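Local coordinates for flagellar biosynthesis protein FlhF (Bacillus subtilis, PDB 2PX0), which binds GTP as a member of the signal-recognition-particle GTPase family and is needed for flagellar biosynthesis, at residues L218-T223 with N242-T247; D97-P102 with I267-M272. All blocks are in the same frame, centred on the assembly; numbering follows the deposited sequence.

Interaction 1: L218-T223 with N242-T247; sequences LVLSAT and NQYIFT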
loop_
_atom_site.group_PDB
_atom_site.type_symbol
_atom_site.label_atom_id
_atom_site.label_comp_id
_atom_site.label_asym_id
_atom_site.label_seq_id
_atom_site.Cartn_x
_atom_site.Cartn_y
_atom_site.Cartn_z
ATOM N N LEU A 218 -1.913 6.772 14.104
ATOM C CA LEU A 218 -1.078 5.923 13.266
ATOM C C LEU A 218 -1.807 5.534 11.981
ATOM O O LEU A 218 -2.812 4.827 12.014
ATOM C CB LEU A 218 -0.650 4.683 14.046
ATOM C CG LEU A 218 0.176 3.645 13.273
ATOM C CD1 LEU A 218 1.496 4.234 12.787
ATOM C CD2 LEU A 218 0.446 2.468 14.173
ATOM N N VAL A 219 -1.287 5.979 10.844
ATOM C CA VAL A 219 -1.924 5.708 9.563
ATOM C C VAL A 219 -1.442 4.492 8.776
ATOM O O VAL A 219 -0.334 4.494 8.235
ATOM C CB VAL A 219 -1.825 6.960 8.652
ATOM C CG1 VAL A 219 -2.264 6.632 7.229
ATOM C CG2 VAL A 219 -2.696 8.075 9.228
ATOM N N LEU A 220 -2.287 3.465 8.694
ATOM C CA LEU A 220 -1.950 2.252 7.949
ATOM C C LEU A 220 -3.004 2.053 6.881
ATOM O O LEU A 220 -4.147 2.514 7.046
ATOM C CB LEU A 220 -1.949 1.016 8.843
ATOM C CG LEU A 220 -1.022 0.936 10.045
ATOM C CD1 LEU A 220 -1.228 -0.406 10.675
ATOM C CD2 LEU A 220 0.414 1.120 9.648
ATOM N N SER A 221 -2.629 1.356 5.804
ATOM C CA SER A 221 -3.539 1.105 4.708
ATOM C C SER A 221 -4.153 -0.283 4.739
ATOM O O SER A 221 -3.471 -1.267 5.015
ATOM C CB SER A 221 -2.831 1.299 3.390
ATOM O OG SER A 221 -3.641 0.815 2.327
ATOM N N ALA A 222 -5.452 -0.339 4.442
ATOM C CA ALA A 222 -6.232 -1.573 4.415
ATOM C C ALA A 222 -5.790 -2.526 3.297
ATOM O O ALA A 222 -6.386 -3.585 3.079
ATOM C CB ALA A 222 -7.718 -1.230 4.266
ATOM N N THR A 223 -4.731 -2.165 2.594
ATOM C CA THR A 223 -4.260 -3.011 1.508
ATOM C C THR A 223 -3.033 -3.849 1.886
ATOM O O THR A 223 -2.748 -4.859 1.254
ATOM C CB THR A 223 -3.953 -2.160 0.262
ATOM O OG1 THR A 223 -5.072 -1.315 -0.022
ATOM C CG2 THR A 223 -3.734 -3.045 -0.929
ATOM N N ASN A 242 -2.918 7.254 20.018
ATOM C CA ASN A 242 -4.296 7.314 20.508
ATOM C C ASN A 242 -5.272 6.391 19.760
ATOM O O ASN A 242 -5.974 5.582 20.367
ATOM C CB ASN A 242 -4.836 8.748 20.409
ATOM C CG ASN A 242 -3.970 9.754 21.129
ATOM O OD1 ASN A 242 -2.785 9.918 20.814
ATOM N ND2 ASN A 242 -4.561 10.448 22.100
ATOM N N GLN A 243 -5.321 6.531 18.440
ATOM C CA GLN A 243 -6.226 5.751 17.606
ATOM C C GLN A 243 -5.496 5.188 16.403
ATOM O O GLN A 243 -4.274 5.188 16.350
ATOM C CB GLN A 243 -7.367 6.634 17.096
ATOM C CG GLN A 243 -8.266 7.209 18.164
ATOM C CD GLN A 243 -9.232 6.184 18.685
ATOM O OE1 GLN A 243 -10.095 5.689 17.947
ATOM N NE2 GLN A 243 -9.096 5.849 19.966
ATOM N N TYR A 244 -6.271 4.741 15.424
ATOM C CA TYR A 244 -5.744 4.163 14.195
ATOM C C TYR A 244 -6.533 4.682 12.994
ATOM O O TYR A 244 -7.753 4.880 13.067
ATOM C CB TYR A 244 -5.942 2.657 14.195
ATOM C CG TYR A 244 -4.857 1.790 14.757
ATOM C CD1 TYR A 244 -3.535 1.930 14.348
ATOM C CD2 TYR A 244 -5.180 0.710 15.572
ATOM C CE1 TYR A 244 -2.566 0.998 14.728
ATOM C CE2 TYR A 244 -4.226 -0.218 15.954
ATOM C CZ TYR A 244 -2.926 -0.073 15.527
ATOM O OH TYR A 244 -2.008 -1.014 15.896
ATOM N N ILE A 245 -5.848 4.863 11.874
ATOM C CA ILE A 245 -6.528 5.284 10.660
ATOM C C ILE A 245 -6.218 4.275 9.550
ATOM O O ILE A 245 -5.058 4.074 9.156
ATOM C CB ILE A 245 -6.124 6.696 10.249
ATOM C CG1 ILE A 245 -6.531 7.667 11.358
ATOM C CG2 ILE A 245 -6.831 7.087 8.968
ATOM C CD1 ILE A 245 -6.219 9.125 11.076
ATOM N N PHE A 246 -7.270 3.608 9.086
ATOM C CA PHE A 246 -7.139 2.622 8.038
ATOM C C PHE A 246 -7.705 3.217 6.780
ATOM O O PHE A 246 -8.879 3.557 6.710
ATOM C CB PHE A 246 -7.879 1.335 8.419
ATOM C CG PHE A 246 -7.132 0.492 9.415
ATOM C CD1 PHE A 246 -6.016 -0.249 9.024
ATOM C CD2 PHE A 246 -7.491 0.493 10.756
ATOM C CE1 PHE A 246 -5.274 -0.963 9.952
ATOM C CE2 PHE A 246 -6.752 -0.221 11.683
ATOM C CZ PHE A 246 -5.642 -0.947 11.281
ATOM N N THR A 247 -6.851 3.344 5.777
ATOM C CA THR A 247 -7.267 3.928 4.525
ATOM C C THR A 247 -7.571 2.898 3.444
ATOM O O THR A 247 -7.324 1.707 3.602
ATOM C CB THR A 247 -6.184 4.852 3.997
ATOM O OG1 THR A 247 -5.037 4.063 3.665
ATOM C CG2 THR A 247 -5.803 5.905 5.048
#

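Interaction 2: D97-P102 with I267-M272; sequences DKWQEP and IGVGFM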
loop_
_atom_site.group_PDB
_atom_site.type_symbol
_atom_site.label_atom_id
_atom_site.label_comp_id
_atom_site.label_asym_id
_atom_site.label_seq_id
_atom_site.Cartn_x
_atom_site.Cartn_y
_atom_site.Cartn_z
ATOM N N ASP A 97 -15.165 1.767 23.930
ATOM C CA ASP A 97 -14.590 2.998 24.466
ATOM C C ASP A 97 -13.235 3.319 23.856
ATOM O O ASP A 97 -12.859 4.483 23.776
ATOM C CB ASP A 97 -14.459 2.932 25.987
ATOM C CG ASP A 97 -13.374 1.982 26.427
ATOM O OD1 ASP A 97 -13.549 0.762 26.229
ATOM O OD2 ASP A 97 -12.340 2.459 26.957
ATOM N N LYS A 98 -12.499 2.304 23.422
ATOM C CA LYS A 98 -11.200 2.560 22.836
ATOM C C LYS A 98 -11.286 2.924 21.351
ATOM O O LYS A 98 -10.266 3.175 20.712
ATOM C CB LYS A 98 -10.284 1.354 23.035
ATOM C CG LYS A 98 -9.186 1.579 24.062
ATOM C CD LYS A 98 -9.749 1.645 25.472
ATOM C CE LYS A 98 -10.244 0.275 25.932
ATOM N NZ LYS A 98 -10.897 0.316 27.274
ATOM N N TRP A 99 -12.497 2.938 20.801
ATOM C CA TRP A 99 -12.689 3.296 19.399
ATOM C C TRP A 99 -13.318 4.694 19.295
ATOM O O TRP A 99 -13.698 5.305 20.302
ATOM C CB TRP A 99 -13.627 2.312 18.711
ATOM C CG TRP A 99 -13.094 0.932 18.466
ATOM C CD1 TRP A 99 -12.645 0.030 19.402
ATOM C CD2 TRP A 99 -13.080 0.239 17.208
ATOM N NE1 TRP A 99 -12.361 -1.184 18.799
ATOM C CE2 TRP A 99 -12.613 -1.080 17.456
ATOM C CE3 TRP A 99 -13.410 0.606 15.894
ATOM C CZ2 TRP A 99 -12.486 -2.027 16.444
ATOM C CZ3 TRP A 99 -13.283 -0.336 14.890
ATOM C CH2 TRP A 99 -12.820 -1.637 15.168
ATOM N N GLN A 100 -13.420 5.190 18.065
ATOM C CA GLN A 100 -14.034 6.488 17.778
ATOM C C GLN A 100 -13.729 7.680 18.692
ATOM O O GLN A 100 -14.620 8.462 19.040
ATOM C CB GLN A 100 -15.550 6.313 17.673
ATOM C CG GLN A 100 -15.965 5.545 16.451
ATOM C CD GLN A 100 -17.451 5.289 16.408
ATOM O OE1 GLN A 100 -17.975 4.523 17.216
ATOM N NE2 GLN A 100 -18.147 5.930 15.461
ATOM N N GLU A 101 -12.471 7.829 19.068
ATOM C CA GLU A 101 -12.076 8.956 19.889
ATOM C C GLU A 101 -12.139 10.156 18.950
ATOM O O GLU A 101 -11.349 10.261 18.025
ATOM C CB GLU A 101 -10.643 8.741 20.373
ATOM C CG GLU A 101 -10.114 9.759 21.361
ATOM C CD GLU A 101 -8.637 9.540 21.666
ATOM O OE1 GLU A 101 -7.783 9.980 20.855
ATOM O OE2 GLU A 101 -8.327 8.913 22.707
ATOM N N PRO A 102 -13.092 11.071 19.157
ATOM C CA PRO A 102 -13.203 12.248 18.289
ATOM C C PRO A 102 -11.997 13.166 18.393
ATOM O O PRO A 102 -11.148 13.004 19.269
ATOM C CB PRO A 102 -14.455 12.931 18.806
ATOM C CG PRO A 102 -14.370 12.669 20.267
ATOM C CD PRO A 102 -14.023 11.180 20.289
ATOM N N ILE A 267 -5.759 -0.314 21.342
ATOM C CA ILE A 267 -6.493 0.865 20.856
ATOM C C ILE A 267 -7.283 0.500 19.608
ATOM O O ILE A 267 -6.891 -0.402 18.872
ATOM C CB ILE A 267 -5.561 2.063 20.519
ATOM C CG1 ILE A 267 -4.325 1.583 19.772
ATOM C CG2 ILE A 267 -5.173 2.789 21.774
ATOM C CD1 ILE A 267 -3.263 2.657 19.591
ATOM N N GLY A 268 -8.400 1.189 19.390
ATOM C CA GLY A 268 -9.229 0.910 18.230
ATOM C C GLY A 268 -8.988 1.848 17.053
ATOM O O GLY A 268 -7.941 2.500 16.956
ATOM N N VAL A 269 -9.952 1.927 16.143
ATOM C CA VAL A 269 -9.776 2.804 15.000
ATOM C C VAL A 269 -10.512 4.125 15.194
ATOM O O VAL A 269 -11.642 4.170 15.694
ATOM C CB VAL A 269 -10.259 2.133 13.668
ATOM C CG1 VAL A 269 -10.144 0.604 13.775
ATOM C CG2 VAL A 269 -11.685 2.564 13.327
ATOM N N GLY A 270 -9.849 5.205 14.812
ATOM C CA GLY A 270 -10.470 6.505 14.913
ATOM C C GLY A 270 -11.195 6.732 13.605
ATOM O O GLY A 270 -12.410 6.873 13.565
ATOM N N PHE A 271 -10.439 6.705 12.518
ATOM C CA PHE A 271 -11.000 6.927 11.202
ATOM C C PHE A 271 -10.708 5.844 10.154
ATOM O O PHE A 271 -9.823 4.998 10.310
ATOM C CB PHE A 271 -10.494 8.277 10.699
ATOM C CG PHE A 271 -10.902 9.417 11.567
ATOM C CD1 PHE A 271 -12.193 9.940 11.488
ATOM C CD2 PHE A 271 -10.034 9.922 12.528
ATOM C CE1 PHE A 271 -12.606 10.941 12.359
ATOM C CE2 PHE A 271 -10.447 10.930 13.407
ATOM C CZ PHE A 271 -11.727 11.433 13.320
ATOM N N MET A 272 -11.488 5.882 9.084
ATOM C CA MET A 272 -11.328 4.975 7.967
ATOM C C MET A 272 -11.674 5.837 6.758
ATOM O O MET A 272 -12.549 6.689 6.837
ATOM C CB MET A 272 -12.283 3.779 8.059
ATOM C CG MET A 272 -11.943 2.755 9.153
ATOM S SD MET A 272 -12.367 1.045 8.677
ATOM C CE MET A 272 -14.023 1.272 8.192
#

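Interaction 1: L218-T223 with N242-T247
Leu-218, Leu-220 and Ala-222 are tied to Ile-245 and Thr-247 by four backbone hydrogen bonds in parallel register. Ile-245 N donates to Leu-218 O at 3.0 Å. Leu-220 N donates in turn to Ile-245 O, and Thr-247 N then reaches Leu-220 O. Ala-222 N closes the ladder on Thr-247 O at 2.9 Å. Two CA-H...O contacts supplement it, from Val-219 CA to Ile-245 O and from Phe-246 CA to Leu-220 O. The strand axes cross at -26°.

Apolar side chains pack on both faces of the pair. On one, Leu-218 and Tyr-244 run side by side; with its branch swung away from its own backbone N (chi1 177°), Leu-218 brings CD2 to the edge of the Tyr-244 ring, 3.4 Å from CE1. Leu-220 lies likewise alongside Phe-246, its CB 4.0 Å from ring atom CE1. On the other face Val-219 CG2 rests against Ile-245 CB at 3.8 Å, crossing it at a slant.

Polar side chains gather at the C-terminal ends. Thr-247 OG1 lies 3.5 Å from Ser-221 CB but is hydrogen-bonded to Ala-116 O of the P-loop, while Ser-221 OG accepts from Thr-223 N in an ST turn. The pair belongs to the beta-alpha-beta unit 214-221, 226-232 and 243-247 of the P-loop NTPase core, and Thr-247 opens the Thr-Lys-x-Asp signature that, by similarity, binds GTP.

Interaction 2: D97-P102 with I267-M272
With chi1 at -71° and chi2 at 60°, Trp-99 carries its indole to the side of its own backbone N and spreads it across Gly-268 and Val-269. Gly-268 CA sits over the five-membered ring, 3.7 Å from its centroid and only 8° off the normal, a CH-pi contact made by the backbone itself. Val-269 covers the same ring system farther along: its CG1 lies 3.5 Å from Trp-99 CZ3 and makes a second CH-pi contact with the six-membered ring, while CG2 packs near CE3.

Main-chain hydrogen bonds of the residues before and after Trp-99 fix the backbone. Gly-268 N donates to Lys-98 O at 3.0 Å, and Gln-100 N donates to Val-269 O at 3.1 Å. The lysine chain, bent at chi2 and chi3, leads away from 267-272; its NZ forms a salt bridge with Asp-97 OD2 (2.6 Å) and also bonds to Ser-95 OG.

The indole and Val-269 both touch Leu-262 of helix 256-263, and Trp-99 also meets Pro-287 of helix 287-294. Replacing the indole of Trp-99 with the methyl of an alanine would remove both CH-pi contacts and would probably open a gap beside Val-269 and Leu-262. The loop between helix 81-90 and strand 107-112 is held by these contacts to the segment leading into edge strand 271-272, whose inner neighbour is strand 243-247.

Overall arrangement
Interactions 1 and 2 have centres about 10 Å apart and meet through strand 243-247, which pairs with 214-221 in interaction 1 and with 271-272 in the same parallel sheet. Tyr-244 O lies 2.7 Å from Gly-270 N, a probable hydrogen bond, and Gln-243 NE2 probably bonds to Lys-98 O at 3.0 Å, making that carbonyl a shared acceptor between the two contacts. Along the chain, interaction 1 falls within the span bracketed by 97-102 and 267-272. Only interaction 1 borders the nucleotide: the side chain of Thr-247 is about 4 Å from a bound GTP analogue, and that of Val-269 about 13 Å from one.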